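Adenosylmethionine-8-amino-7-oxononanoate aminotransferase (Methanocaldococcus jannaschii, PDB 6ZHK) probably catalyses the pyridoxal-phosphate-dependent transfer of an amino group from S-adenosyl-L-methionine to 8-amino-7-oxononanoate, which yields 7,8-diaminononanoate for biotin biosynthesis. Local coordinates at residues Lys35-Glu40 with Leu47-Gly52; Ser61-Leu66 with Arg431-Val436; Val270-Gly275 with Gly392-Ile397; Lys370-Glu375 with Ile437-Pro442; Leu423-Ile428 with Ile461-Leu466. One frame throughout, in Å; residues are numbered along the deposited sequence. Where two conformers were deposited one is given.

Contact 1: residues Lys35-Glu40 with Leu47-Gly52; sequences KNLIIE and LIDIYG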
# COMPACT_ATOMS: atom_id res chain seq x y z
N LYS A 35 -13.35 25.80 -6.86
CA LYS A 35 -14.21 25.39 -5.76
C LYS A 35 -14.37 23.88 -5.87
O LYS A 35 -14.92 23.40 -6.85
CB LYS A 35 -15.59 26.09 -5.82
CG LYS A 35 -16.56 25.69 -4.70
CD LYS A 35 -16.00 25.85 -3.25
CE LYS A 35 -16.87 25.27 -2.14
NZ LYS A 35 -16.64 23.82 -1.85
N ASN A 36 -13.85 23.14 -4.88
CA ASN A 36 -13.74 21.70 -4.99
C ASN A 36 -14.72 21.03 -4.04
O ASN A 36 -15.04 21.57 -2.99
CB ASN A 36 -12.31 21.22 -4.66
CG ASN A 36 -11.28 21.98 -5.47
OD1 ASN A 36 -11.36 21.97 -6.68
ND2 ASN A 36 -10.39 22.73 -4.83
N LEU A 37 -15.20 19.84 -4.39
CA LEU A 37 -16.13 19.10 -3.55
C LEU A 37 -15.35 18.63 -2.33
O LEU A 37 -14.28 18.04 -2.52
CB LEU A 37 -16.53 17.89 -4.39
CG LEU A 37 -17.88 17.23 -4.22
CD1 LEU A 37 -19.02 18.22 -4.42
CD2 LEU A 37 -17.97 16.14 -5.27
N ILE A 38 -15.87 18.96 -1.13
CA ILE A 38 -15.31 18.48 0.13
C ILE A 38 -16.39 17.64 0.79
O ILE A 38 -17.46 18.14 1.15
CB ILE A 38 -14.78 19.61 1.06
CG1 ILE A 38 -13.71 20.46 0.39
CG2 ILE A 38 -14.27 18.99 2.38
CD1 ILE A 38 -12.53 19.67 -0.11
N ILE A 39 -16.16 16.33 0.86
CA ILE A 39 -17.22 15.42 1.26
C ILE A 39 -17.22 15.28 2.78
O ILE A 39 -16.16 15.16 3.40
CB ILE A 39 -17.10 14.08 0.50
CG1 ILE A 39 -17.22 14.28 -1.02
CG2 ILE A 39 -18.12 13.08 1.03
CD1 ILE A 39 -18.47 15.13 -1.44
N GLU A 40 -18.42 15.25 3.36
CA GLU A 40 -18.60 15.20 4.81
C GLU A 40 -19.32 13.93 5.24
O GLU A 40 -19.11 13.44 6.34
CB GLU A 40 -19.34 16.46 5.32
CG GLU A 40 -18.98 16.75 6.80
CD GLU A 40 -20.08 16.34 7.73
OE1 GLU A 40 -19.90 16.43 8.98
OE2 GLU A 40 -21.14 15.93 7.20
N LEU A 47 -22.76 11.10 -2.36
CA LEU A 47 -21.76 11.80 -1.57
C LEU A 47 -22.42 13.12 -1.12
O LEU A 47 -23.03 13.82 -1.94
CB LEU A 47 -20.61 12.14 -2.53
CG LEU A 47 -19.87 10.88 -3.04
CD1 LEU A 47 -19.04 11.18 -4.30
CD2 LEU A 47 -19.00 10.28 -1.90
N ILE A 48 -22.24 13.48 0.15
CA ILE A 48 -22.83 14.70 0.66
C ILE A 48 -21.71 15.65 1.07
O ILE A 48 -20.86 15.26 1.89
CB ILE A 48 -23.74 14.35 1.87
CG1 ILE A 48 -24.82 13.35 1.41
CG2 ILE A 48 -24.35 15.63 2.46
CD1 ILE A 48 -25.85 12.96 2.50
N ASP A 49 -21.69 16.86 0.49
CA ASP A 49 -20.63 17.79 0.79
C ASP A 49 -20.90 18.59 2.05
O ASP A 49 -21.93 18.44 2.70
CB ASP A 49 -20.23 18.61 -0.44
CG ASP A 49 -21.15 19.77 -0.73
OD1 ASP A 49 -22.14 19.92 0.03
OD2 ASP A 49 -20.91 20.46 -1.74
N ILE A 50 -19.94 19.43 2.38
CA ILE A 50 -19.94 20.19 3.62
C ILE A 50 -21.00 21.30 3.52
O ILE A 50 -21.25 21.94 4.54
CB ILE A 50 -18.54 20.79 3.89
CG1 ILE A 50 -18.09 21.74 2.77
CG2 ILE A 50 -17.50 19.69 4.23
CD1 ILE A 50 -16.74 22.48 3.05
N TYR A 51 -21.62 21.49 2.34
CA TYR A 51 -22.74 22.43 2.15
C TYR A 51 -24.07 21.68 2.26
O TYR A 51 -25.15 22.29 2.26
CB TYR A 51 -22.58 23.20 0.83
CG TYR A 51 -21.38 24.11 0.84
CD1 TYR A 51 -21.37 25.25 1.63
CD2 TYR A 51 -20.18 23.70 0.27
CE1 TYR A 51 -20.26 26.06 1.73
CE2 TYR A 51 -19.06 24.51 0.35
CZ TYR A 51 -19.09 25.68 1.09
OH TYR A 51 -18.01 26.48 1.19
N GLY A 52 -24.00 20.35 2.40
CA GLY A 52 -25.19 19.54 2.53
C GLY A 52 -25.74 19.11 1.17
O GLY A 52 -26.83 18.55 1.13
O HOH W 1 -17.85 21.11 -0.91
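Ile-39 and Asp-49 form an antiparallel non-hydrogen-bonded pair, CA to CA 4.2 Å, yet the short N-to-C axes of 38-40 and 47-49 make 107°, well off antiparallel, consistent with strong local twist. Glu-40 N meets Ile-48 O at 2.8 Å, almost straight at 173°, whereas the Ile-50 N to Ile-38 O bond is weak. With CG1 beside its backbone N (chi1 -61°), Ile-39 brings CD1 to 3.8 Å from Leu-47 CB; an alanine here would probably leave a gap beside Leu-47 and Asp-49. Glu-40 CB rests 3.9 Å from Ile-50 CG2, while its carboxylate pairs with Lys-84 of the second subunit, and Ile-38 and Ile-39 extend the sheet across the dimer interface in a parallel ladder. Asp-49 OD1 accepts from Tyr-51 N, an Asx turn. Lys-35 NZ lies at the Tyr-51 ring edge, 3.3 Å from CE2. Apolar side chains thus fill the middle; at the polar Lys-35 end a water accepts from Ile-38 N and donates to Asp-49 OD2, satisfying that N-H across the contact.

Contact 2: residues Ser61-Leu66 with Arg431-Val436; sequences SIWCNL and RPIGNV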
# COMPACT_ATOMS: atom_id res chain seq x y z
N SER A 61 -16.51 6.54 -6.26
CA SER A 61 -15.34 6.95 -5.47
C SER A 61 -14.05 6.32 -6.05
O SER A 61 -13.15 5.90 -5.31
CB SER A 61 -15.50 6.75 -3.96
OG SER A 61 -16.70 7.37 -3.46
N ILE A 62 -13.98 6.34 -7.40
CA ILE A 62 -12.85 5.85 -8.18
C ILE A 62 -12.83 4.31 -8.11
O ILE A 62 -11.78 3.66 -7.83
CB ILE A 62 -11.49 6.53 -7.84
CG1 ILE A 62 -11.60 8.01 -7.46
CG2 ILE A 62 -10.43 6.27 -8.95
CD1 ILE A 62 -12.06 8.92 -8.58
N TRP A 63 -14.02 3.74 -8.39
CA TRP A 63 -14.16 2.39 -8.92
C TRP A 63 -13.98 1.38 -7.78
O TRP A 63 -13.66 0.22 -8.06
CB TRP A 63 -13.17 2.09 -10.08
CG TRP A 63 -12.92 3.16 -11.11
CD1 TRP A 63 -13.63 4.31 -11.33
CD2 TRP A 63 -11.83 3.19 -12.06
NE1 TRP A 63 -13.06 5.05 -12.35
CE2 TRP A 63 -11.94 4.40 -12.79
CE3 TRP A 63 -10.76 2.33 -12.33
CZ2 TRP A 63 -11.02 4.74 -13.79
CZ3 TRP A 63 -9.85 2.66 -13.32
CH2 TRP A 63 -10.02 3.83 -14.07
N CYS A 64 -14.29 1.79 -6.56
CA CYS A 64 -14.27 0.87 -5.42
C CYS A 64 -15.62 0.70 -4.70
O CYS A 64 -15.81 -0.29 -3.96
CB CYS A 64 -13.19 1.25 -4.42
SG CYS A 64 -13.51 2.84 -3.60
N ASN A 65 -16.51 1.69 -4.78
CA ASN A 65 -17.72 1.62 -3.94
C ASN A 65 -18.72 0.66 -4.60
O ASN A 65 -19.05 0.84 -5.74
CB ASN A 65 -18.27 3.03 -3.70
CG ASN A 65 -19.51 2.99 -2.83
OD1 ASN A 65 -20.58 2.54 -3.26
ND2 ASN A 65 -19.32 3.28 -1.56
N LEU A 66 -19.21 -0.35 -3.89
CA LEU A 66 -20.08 -1.32 -4.56
C LEU A 66 -21.53 -1.04 -4.19
O LEU A 66 -22.41 -1.27 -4.99
CB LEU A 66 -19.76 -2.72 -4.05
CG LEU A 66 -18.40 -3.31 -4.47
CD1 LEU A 66 -18.33 -4.74 -4.02
CD2 LEU A 66 -18.16 -3.18 -5.98
N ARG A 431 -15.59 11.64 -12.53
CA ARG A 431 -14.20 11.98 -12.82
C ARG A 431 -13.81 11.40 -14.18
O ARG A 431 -13.84 10.19 -14.36
CB ARG A 431 -13.20 11.44 -11.78
CG ARG A 431 -11.77 11.91 -12.05
CD ARG A 431 -10.83 11.43 -10.95
NE ARG A 431 -9.43 11.69 -11.23
CZ ARG A 431 -8.79 12.81 -10.89
NH1 ARG A 431 -9.42 13.83 -10.29
NH2 ARG A 431 -7.51 12.90 -11.18
N PRO A 432 -13.37 12.24 -15.16
CA PRO A 432 -13.01 11.73 -16.47
C PRO A 432 -11.53 11.36 -16.51
O PRO A 432 -10.76 11.66 -15.59
CB PRO A 432 -13.30 12.98 -17.30
CG PRO A 432 -12.71 14.12 -16.43
CD PRO A 432 -13.18 13.70 -15.04
N ILE A 433 -11.12 10.71 -17.60
CA ILE A 433 -9.70 10.61 -17.89
C ILE A 433 -9.50 11.20 -19.28
O ILE A 433 -10.03 10.64 -20.23
CB ILE A 433 -9.20 9.15 -17.82
CG1 ILE A 433 -9.50 8.54 -16.44
CG2 ILE A 433 -7.69 9.12 -18.17
CD1 ILE A 433 -9.24 7.08 -16.32
N GLY A 434 -8.79 12.35 -19.35
CA GLY A 434 -8.65 13.15 -20.57
C GLY A 434 -9.98 13.32 -21.29
O GLY A 434 -10.94 13.83 -20.70
N ASN A 435 -10.08 12.81 -22.52
CA ASN A 435 -11.29 13.05 -23.30
C ASN A 435 -12.36 12.01 -23.03
O ASN A 435 -13.32 11.95 -23.77
CB ASN A 435 -11.04 13.07 -24.80
CG ASN A 435 -10.20 14.26 -25.15
OD1 ASN A 435 -10.41 15.33 -24.59
ND2 ASN A 435 -9.18 14.06 -25.98
N VAL A 436 -12.12 11.09 -22.08
CA VAL A 436 -13.07 10.01 -21.86
C VAL A 436 -13.87 10.31 -20.59
O VAL A 436 -13.31 10.40 -19.47
CB VAL A 436 -12.37 8.64 -21.75
CG1 VAL A 436 -13.41 7.53 -21.69
CG2 VAL A 436 -11.38 8.38 -22.89
O HOH W 2 -12.85 7.84 -12.87
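Trp-63 sets the benzo edge of its indole against the end of Ile-433: CZ2 is 3.9 Å and CH2 4.0 Å from Ile-433 CD1, and that methyl lies in the ring plane, so the contact is made at the edge. Next along the same edge, Trp-63 NE1 donates to a water at 2.8 Å, and this water donates in turn to Arg-431 O at 3.0 Å, bridging the segments where their backbones stay well apart. Alongside, Ile-62 CD1 touches Arg-431 CD at 3.7 Å. The arginine leaves its backbone with CG opposite N (chi1 -175°) and runs extended to NE, which carries the guanidinium past Ile-62 to the backbone O of Tyr-25. Positive phi and psi at 61-63 mark a left-handed turn, and Ile-433 opens a type II' turn with Gly-434 at its second position. Ile-62 O receives Lys-301 NZ, the predicted site of cofactor attachment. With Arg-431 and Tyr-25 predicted to recognise substrate, the arrangement is consistent with a wall of the active site of a class-III aminotransferase.

Contact 3: residues Val270-Gly275 with Gly392-Ile397; sequences VATGFG and GFMVGI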
# COMPACT_ATOMS: atom_id res chain seq x y z
N VAL A 270 -8.05 -5.81 -10.16
CA VAL A 270 -8.26 -4.89 -9.06
C VAL A 270 -9.52 -4.05 -9.26
O VAL A 270 -10.30 -3.87 -8.35
CB VAL A 270 -7.01 -4.03 -8.78
CG1 VAL A 270 -7.35 -2.90 -7.82
CG2 VAL A 270 -5.89 -4.90 -8.21
N ALA A 271 -9.79 -3.62 -10.49
CA ALA A 271 -10.96 -2.82 -10.80
C ALA A 271 -12.11 -3.72 -11.26
O ALA A 271 -13.25 -3.40 -11.00
CB ALA A 271 -10.59 -1.82 -11.89
N THR A 272 -11.84 -4.83 -11.95
CA THR A 272 -12.95 -5.57 -12.52
C THR A 272 -13.59 -6.55 -11.55
O THR A 272 -14.72 -7.03 -11.77
CB THR A 272 -12.51 -6.34 -13.77
OG1 THR A 272 -11.38 -7.15 -13.41
CG2 THR A 272 -12.11 -5.38 -14.87
N GLY A 273 -12.88 -6.87 -10.47
CA GLY A 273 -13.36 -7.90 -9.57
C GLY A 273 -14.55 -7.40 -8.75
O GLY A 273 -14.71 -6.21 -8.56
N PHE A 274 -15.38 -8.35 -8.32
CA PHE A 274 -16.53 -8.10 -7.47
C PHE A 274 -17.66 -7.44 -8.24
O PHE A 274 -18.29 -6.51 -7.74
CB PHE A 274 -16.09 -7.34 -6.22
CG PHE A 274 -15.13 -8.18 -5.45
CD1 PHE A 274 -15.57 -9.27 -4.71
CD2 PHE A 274 -13.77 -7.97 -5.59
CE1 PHE A 274 -14.68 -10.11 -4.05
CE2 PHE A 274 -12.88 -8.78 -4.90
CZ PHE A 274 -13.34 -9.82 -4.13
N GLY A 275 -17.89 -7.92 -9.46
CA GLY A 275 -19.15 -7.69 -10.17
C GLY A 275 -19.15 -6.54 -11.20
O GLY A 275 -20.12 -6.47 -11.95
N GLY A 392 -20.36 -4.15 -18.81
CA GLY A 392 -21.22 -4.04 -17.62
C GLY A 392 -21.32 -2.59 -17.12
O GLY A 392 -21.68 -1.68 -17.89
N PHE A 393 -20.92 -2.37 -15.86
CA PHE A 393 -20.93 -1.04 -15.25
C PHE A 393 -19.57 -0.33 -15.37
O PHE A 393 -19.22 0.44 -14.48
CB PHE A 393 -21.29 -1.19 -13.76
CG PHE A 393 -22.74 -1.42 -13.40
CD1 PHE A 393 -23.74 -0.69 -14.04
CD2 PHE A 393 -23.08 -2.40 -12.46
CE1 PHE A 393 -25.08 -0.90 -13.71
CE2 PHE A 393 -24.41 -2.59 -12.13
CZ PHE A 393 -25.40 -1.84 -12.74
N MET A 394 -18.74 -0.67 -16.38
CA MET A 394 -17.53 0.08 -16.59
C MET A 394 -17.58 0.59 -18.03
O MET A 394 -17.41 -0.17 -18.98
CB MET A 394 -16.30 -0.84 -16.45
CG MET A 394 -16.25 -1.49 -15.09
SD MET A 394 -14.81 -2.58 -14.86
CE MET A 394 -13.66 -1.36 -14.24
N VAL A 395 -17.83 1.88 -18.18
CA VAL A 395 -18.17 2.45 -19.48
C VAL A 395 -17.33 3.69 -19.70
O VAL A 395 -17.08 4.46 -18.77
CB VAL A 395 -19.69 2.74 -19.56
CG1 VAL A 395 -20.06 3.70 -20.70
CG2 VAL A 395 -20.47 1.45 -19.70
N GLY A 396 -16.86 3.87 -20.93
CA GLY A 396 -16.26 5.15 -21.27
C GLY A 396 -17.02 5.81 -22.42
O GLY A 396 -17.57 5.11 -23.30
N ILE A 397 -17.07 7.15 -22.38
CA ILE A 397 -17.66 7.93 -23.47
C ILE A 397 -16.61 8.91 -23.95
O ILE A 397 -16.25 9.85 -23.23
CB ILE A 397 -18.97 8.65 -23.08
CG1 ILE A 397 -19.99 7.66 -22.56
CG2 ILE A 397 -19.53 9.50 -24.25
CD1 ILE A 397 -19.87 7.44 -21.07
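Ala-271 is the first residue of 270-275 to meet the other segment: its CB lies 3.9 Å from Met-394 CE, and its carbonyl O is also 3.9 Å from Met-394 CE, so one methyl group touches both. Next, Thr-272 presents its methyl, CG2 standing 3.9 Å from Met-394 SD, with the two side chains crossing at about a right angle. Its chi1 of 54° keeps CG2 on this side while OG1 bonds to Glu-269 OE1. Met-394 reaches both neighbours because its chain runs straight through chi2 and then bends at chi3 (89°), turning CE aside toward Ala-271. Ile-237 packs on Thr-272 and Met-394 alike. The contact thus joins the start of strand 394-399 to the loop after strand 265-268. That loop follows Asp-268, predicted to bind pyridoxal phosphate, and the Ala-271 side chain is about 4 Å from that of Lys-301, the predicted cofactor-attachment lysine; the Asp-Glu-Val-Ala-Thr-Gly-Phe-Gly-Arg run matches the class-III aminotransferase pattern, and its position is consistent with the cofactor site.

Contact 4: residues Lys370-Glu375 with Ile437-Pro442; sequences KLFHKE and IILVPP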
# COMPACT_ATOMS: atom_id res chain seq x y z
N LYS A 370 -28.37 -4.12 -18.43
CA LYS A 370 -29.06 -4.08 -19.71
C LYS A 370 -29.75 -2.72 -19.89
O LYS A 370 -29.66 -2.10 -20.94
CB LYS A 370 -30.10 -5.20 -19.75
CG LYS A 370 -29.94 -6.28 -20.82
CD LYS A 370 -30.30 -7.64 -20.24
CE LYS A 370 -29.69 -8.80 -21.00
NZ LYS A 370 -29.35 -9.87 -20.05
N LEU A 371 -30.40 -2.22 -18.83
CA LEU A 371 -31.03 -0.90 -18.87
C LEU A 371 -30.00 0.21 -19.10
O LEU A 371 -30.22 1.13 -19.89
CB LEU A 371 -31.86 -0.69 -17.60
CG LEU A 371 -32.44 0.73 -17.45
CD1 LEU A 371 -33.51 1.04 -18.51
CD2 LEU A 371 -32.96 1.01 -16.04
N PHE A 372 -28.87 0.15 -18.36
CA PHE A 372 -27.79 1.11 -18.52
C PHE A 372 -27.32 1.18 -19.99
O PHE A 372 -27.17 2.26 -20.55
CB PHE A 372 -26.62 0.68 -17.60
CG PHE A 372 -25.46 1.63 -17.48
CD1 PHE A 372 -25.68 2.99 -17.49
CD2 PHE A 372 -24.16 1.17 -17.33
CE1 PHE A 372 -24.63 3.89 -17.28
CE2 PHE A 372 -23.09 2.06 -17.18
CZ PHE A 372 -23.33 3.42 -17.15
N HIS A 373 -27.07 0.03 -20.61
CA HIS A 373 -26.52 0.06 -21.97
C HIS A 373 -27.56 0.62 -22.94
O HIS A 373 -27.18 1.31 -23.90
CB HIS A 373 -25.96 -1.33 -22.40
CG HIS A 373 -24.79 -1.78 -21.58
ND1 HIS A 373 -24.27 -3.06 -21.67
CD2 HIS A 373 -24.05 -1.14 -20.64
CE1 HIS A 373 -23.24 -3.19 -20.82
NE2 HIS A 373 -23.07 -2.01 -20.19
N LYS A 374 -28.83 0.28 -22.72
CA LYS A 374 -29.93 0.76 -23.56
C LYS A 374 -30.05 2.28 -23.45
O LYS A 374 -30.18 2.97 -24.47
CB LYS A 374 -31.21 0.02 -23.16
CG LYS A 374 -32.46 0.59 -23.82
CD LYS A 374 -33.68 -0.27 -23.63
CE LYS A 374 -34.42 -0.10 -22.33
NZ LYS A 374 -34.51 1.32 -21.90
N GLU A 375 -29.88 2.83 -22.24
CA GLU A 375 -29.99 4.26 -21.97
C GLU A 375 -28.79 5.08 -22.43
O GLU A 375 -28.90 6.30 -22.60
CB GLU A 375 -30.30 4.55 -20.49
CG GLU A 375 -31.64 4.02 -20.02
CD GLU A 375 -32.86 4.63 -20.73
OE1 GLU A 375 -32.98 5.87 -20.73
OE2 GLU A 375 -33.63 3.86 -21.36
N ILE A 437 -15.18 10.41 -20.76
CA ILE A 437 -16.11 10.43 -19.63
C ILE A 437 -16.11 9.02 -19.07
O ILE A 437 -16.37 8.07 -19.81
CB ILE A 437 -17.53 10.86 -20.08
CG1 ILE A 437 -17.57 12.31 -20.56
CG2 ILE A 437 -18.59 10.66 -18.99
CD1 ILE A 437 -18.72 12.59 -21.57
N ILE A 438 -15.95 8.88 -17.75
CA ILE A 438 -15.91 7.55 -17.15
C ILE A 438 -17.20 7.39 -16.32
O ILE A 438 -17.53 8.25 -15.51
CB ILE A 438 -14.68 7.41 -16.21
CG1 ILE A 438 -13.32 7.66 -16.90
CG2 ILE A 438 -14.74 6.05 -15.48
CD1 ILE A 438 -12.91 6.66 -17.97
N LEU A 439 -17.91 6.28 -16.51
CA LEU A 439 -19.03 5.89 -15.66
C LEU A 439 -18.72 4.53 -15.06
O LEU A 439 -18.64 3.54 -15.79
CB LEU A 439 -20.28 5.75 -16.55
CG LEU A 439 -20.74 7.03 -17.25
CD1 LEU A 439 -22.05 6.77 -18.02
CD2 LEU A 439 -20.91 8.21 -16.26
N VAL A 440 -18.53 4.51 -13.74
CA VAL A 440 -18.37 3.24 -13.02
C VAL A 440 -19.30 3.34 -11.82
O VAL A 440 -18.88 3.70 -10.73
CB VAL A 440 -16.90 2.97 -12.61
CG1 VAL A 440 -16.73 1.62 -11.82
CG2 VAL A 440 -16.06 2.96 -13.87
N PRO A 441 -20.62 3.14 -12.03
CA PRO A 441 -21.60 3.38 -10.97
C PRO A 441 -21.58 2.21 -9.98
O PRO A 441 -21.16 1.10 -10.32
CB PRO A 441 -22.94 3.42 -11.73
CG PRO A 441 -22.71 2.54 -12.92
CD PRO A 441 -21.25 2.74 -13.29
N PRO A 442 -22.05 2.41 -8.73
CA PRO A 442 -22.10 1.33 -7.76
C PRO A 442 -23.05 0.25 -8.29
O PRO A 442 -23.94 0.56 -9.09
CB PRO A 442 -22.64 1.94 -6.46
CG PRO A 442 -23.01 3.39 -6.81
CD PRO A 442 -22.52 3.71 -8.21
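Phe-372 and Leu-439 meet because of their first torsions. In the phenylalanine CG stands opposite the backbone N (chi1 -172°), which throws the ring out from helix 366-376; in the leucine CG lies beside the backbone N (chi1 -63°), and chi2 of -176° extends CD1 toward that ring. The touch is at the far end of the ring. Phe-372 CZ is 3.7 Å from Leu-439 CD1 and 3.9 Å from Leu-439 CB, and both carbons approach the edge, near the ring plane. Pro-441, two residues on and pointing the same way, adds a looser contact, its CG 4.3 Å from Phe-372 CE2. Between them Val-440 points away from the helix, and its side chain packs against Trp-63. The three touching residues are buried, and the contact is apolar packing of the ring edge on Leu-439 and, more loosely, Pro-441. Cys-454 of helix 447-463 and Val-395 of the neighbouring strand also touch the Phe-372 ring. On the helix, His-373 NE2 bonds to Gly-392 O and ties the helix to the turn before strand 394-399. The arrangement is helix-on-sheet packing in the C-terminal alpha/beta part of an aminotransferase, helix 366-376 lying against the antiparallel strands 385-391, 394-399 and 436-439.

Contact 5: residues Leu423-Ile428 with Ile461-Leu466; sequences LLEKGI and IKEADL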
# COMPACT_ATOMS: atom_id res chain seq x y z
N LEU A 423 -22.19 18.11 -15.21
CA LEU A 423 -22.79 17.02 -14.45
C LEU A 423 -22.86 17.40 -12.97
O LEU A 423 -23.80 17.02 -12.30
CB LEU A 423 -21.97 15.74 -14.65
CG LEU A 423 -22.22 14.99 -15.96
CD1 LEU A 423 -21.25 13.80 -16.03
CD2 LEU A 423 -23.66 14.46 -16.01
N LEU A 424 -21.86 18.13 -12.46
CA LEU A 424 -21.88 18.46 -11.05
C LEU A 424 -23.07 19.37 -10.74
O LEU A 424 -23.71 19.22 -9.69
CB LEU A 424 -20.54 19.10 -10.64
CG LEU A 424 -20.20 18.99 -9.16
CD1 LEU A 424 -19.93 17.56 -8.72
CD2 LEU A 424 -19.09 19.94 -8.72
N GLU A 425 -23.40 20.28 -11.68
CA GLU A 425 -24.59 21.13 -11.52
C GLU A 425 -25.87 20.31 -11.45
O GLU A 425 -26.89 20.76 -10.91
CB GLU A 425 -24.72 22.12 -12.69
CG GLU A 425 -23.62 23.16 -12.75
CD GLU A 425 -23.56 23.89 -14.09
OE1 GLU A 425 -24.37 23.57 -15.03
OE2 GLU A 425 -22.73 24.80 -14.19
N LYS A 426 -25.88 19.12 -12.09
CA LYS A 426 -27.05 18.25 -12.11
C LYS A 426 -26.98 17.23 -10.97
O LYS A 426 -27.77 16.31 -10.97
CB LYS A 426 -27.20 17.57 -13.48
CG LYS A 426 -27.19 18.53 -14.67
CD LYS A 426 -27.08 17.85 -16.01
CE LYS A 426 -26.94 18.82 -17.16
NZ LYS A 426 -28.09 19.75 -17.12
N GLY A 427 -26.09 17.44 -9.99
CA GLY A 427 -26.11 16.57 -8.81
C GLY A 427 -25.42 15.21 -9.08
O GLY A 427 -25.79 14.22 -8.47
N ILE A 428 -24.42 15.19 -9.99
CA ILE A 428 -23.70 13.97 -10.33
C ILE A 428 -22.20 14.24 -10.28
O ILE A 428 -21.68 15.20 -10.87
CB ILE A 428 -24.08 13.46 -11.74
CG1 ILE A 428 -25.56 13.07 -11.82
CG2 ILE A 428 -23.09 12.32 -12.15
CD1 ILE A 428 -26.08 12.90 -13.25
N ILE A 461 -23.37 16.93 -22.13
CA ILE A 461 -22.47 16.91 -23.27
C ILE A 461 -22.92 18.02 -24.22
O ILE A 461 -22.06 18.71 -24.74
CB ILE A 461 -22.45 15.51 -23.90
CG1 ILE A 461 -21.73 14.52 -22.96
CG2 ILE A 461 -21.79 15.57 -25.27
CD1 ILE A 461 -21.82 13.09 -23.50
N LYS A 462 -24.24 18.24 -24.33
CA LYS A 462 -24.79 19.31 -25.16
C LYS A 462 -24.47 20.69 -24.62
O LYS A 462 -24.29 21.61 -25.41
CB LYS A 462 -26.28 19.12 -25.40
CG LYS A 462 -26.54 17.99 -26.37
CD LYS A 462 -27.99 17.67 -26.59
CE LYS A 462 -28.68 18.72 -27.42
NZ LYS A 462 -30.01 18.20 -27.87
N GLU A 463 -24.43 20.83 -23.29
CA GLU A 463 -24.23 22.12 -22.66
C GLU A 463 -22.77 22.50 -22.59
O GLU A 463 -22.44 23.69 -22.43
CB GLU A 463 -24.74 22.07 -21.22
CG GLU A 463 -26.24 21.94 -21.10
CD GLU A 463 -26.72 21.66 -19.68
OE1 GLU A 463 -25.90 21.77 -18.75
OE2 GLU A 463 -27.93 21.36 -19.50
N ALA A 464 -21.89 21.50 -22.58
CA ALA A 464 -20.47 21.77 -22.43
C ALA A 464 -19.95 22.51 -23.66
O ALA A 464 -20.51 22.39 -24.75
CB ALA A 464 -19.71 20.47 -22.20
N ASP A 465 -18.86 23.24 -23.47
CA ASP A 465 -18.20 23.98 -24.53
C ASP A 465 -17.29 23.05 -25.34
O ASP A 465 -16.07 22.98 -25.12
CB ASP A 465 -17.44 25.14 -23.89
CG ASP A 465 -16.79 26.11 -24.86
OD1 ASP A 465 -17.08 25.99 -26.06
OD2 ASP A 465 -16.01 26.98 -24.41
N LEU A 466 -17.89 22.36 -26.31
CA LEU A 466 -17.18 21.34 -27.05
C LEU A 466 -17.19 21.69 -28.55
O LEU A 466 -16.29 21.33 -29.35
CB LEU A 466 -17.87 20.00 -26.79
CG LEU A 466 -17.83 19.52 -25.34
CD1 LEU A 466 -18.60 18.20 -25.19
CD2 LEU A 466 -16.41 19.41 -24.86
OXT LEU A 466 -18.12 22.32 -29.03
O HOH W 3 -25.99 21.95 -16.13
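Lys-426 NZ and Glu-463 OE2 form a salt bridge 2.9 Å long, the ammonium meeting the oxygen on its syn side and 27° out of the carboxylate plane. The two chains come from opposite directions, and a bend at the end of the lysine (chi4 -56°) turns NZ onto the acid. The same NZ also pairs with Glu-459, one turn earlier on helix 447-463, so a single cation serves two acids. Like charges come close as well: Glu-425 OE1 lies 4.4 Å from Glu-463 OE1, an approach that the nearby ammonium would be expected to offset in part. A water lies close to both oxygens, but which acceptors it serves is uncertain. A methionine in place of Lys-426 would probably cost Glu-463 and Glu-459 the ammonium they share and leave Glu-463 less well balanced beside Glu-425. Backbone bonds end the helix around Lys-426. Ile-428 N reaches Leu-423 O at 3.0 Å and Gly-427 N reaches Leu-424 O at 3.0 Å, a Schellman motif with Gly-427 at positive phi. The bridge thus spans the C-terminal ends of helices 415-425 and 447-463 at the surface, while Leu-423 packs on Leu-457 between the helices and Ile-428 leads into strand 428-429.

Contacts 2 and 3 lie nearest the lysine predicted to carry the cofactor, Lys-301, their centres 10 Å apart, and they meet where Trp-63 CE3 is 4.2 Å from Ala-271 CB. Contact 4 touches both: Trp-63 NE1 is 3.7 Å from Ile-438 CG2, and strands 394-399 and 436-439 are joined where Ile-437 N lies 2.8 Å from Ile-397 O, a probable hydrogen bond. Contact 5 connects inward through Ile-461 CD1, 3.7 Å from Ile-437 CD1. Contact 1, with a centre 18 Å from that of contact 2, reaches it through Leu-47 CD2, 4.0 Å from Ser-61 OG. Both touch the second subunit, consistent with a substrate site close to the dimer interface, since Arg-431 packs on Gly-92 of that subunit.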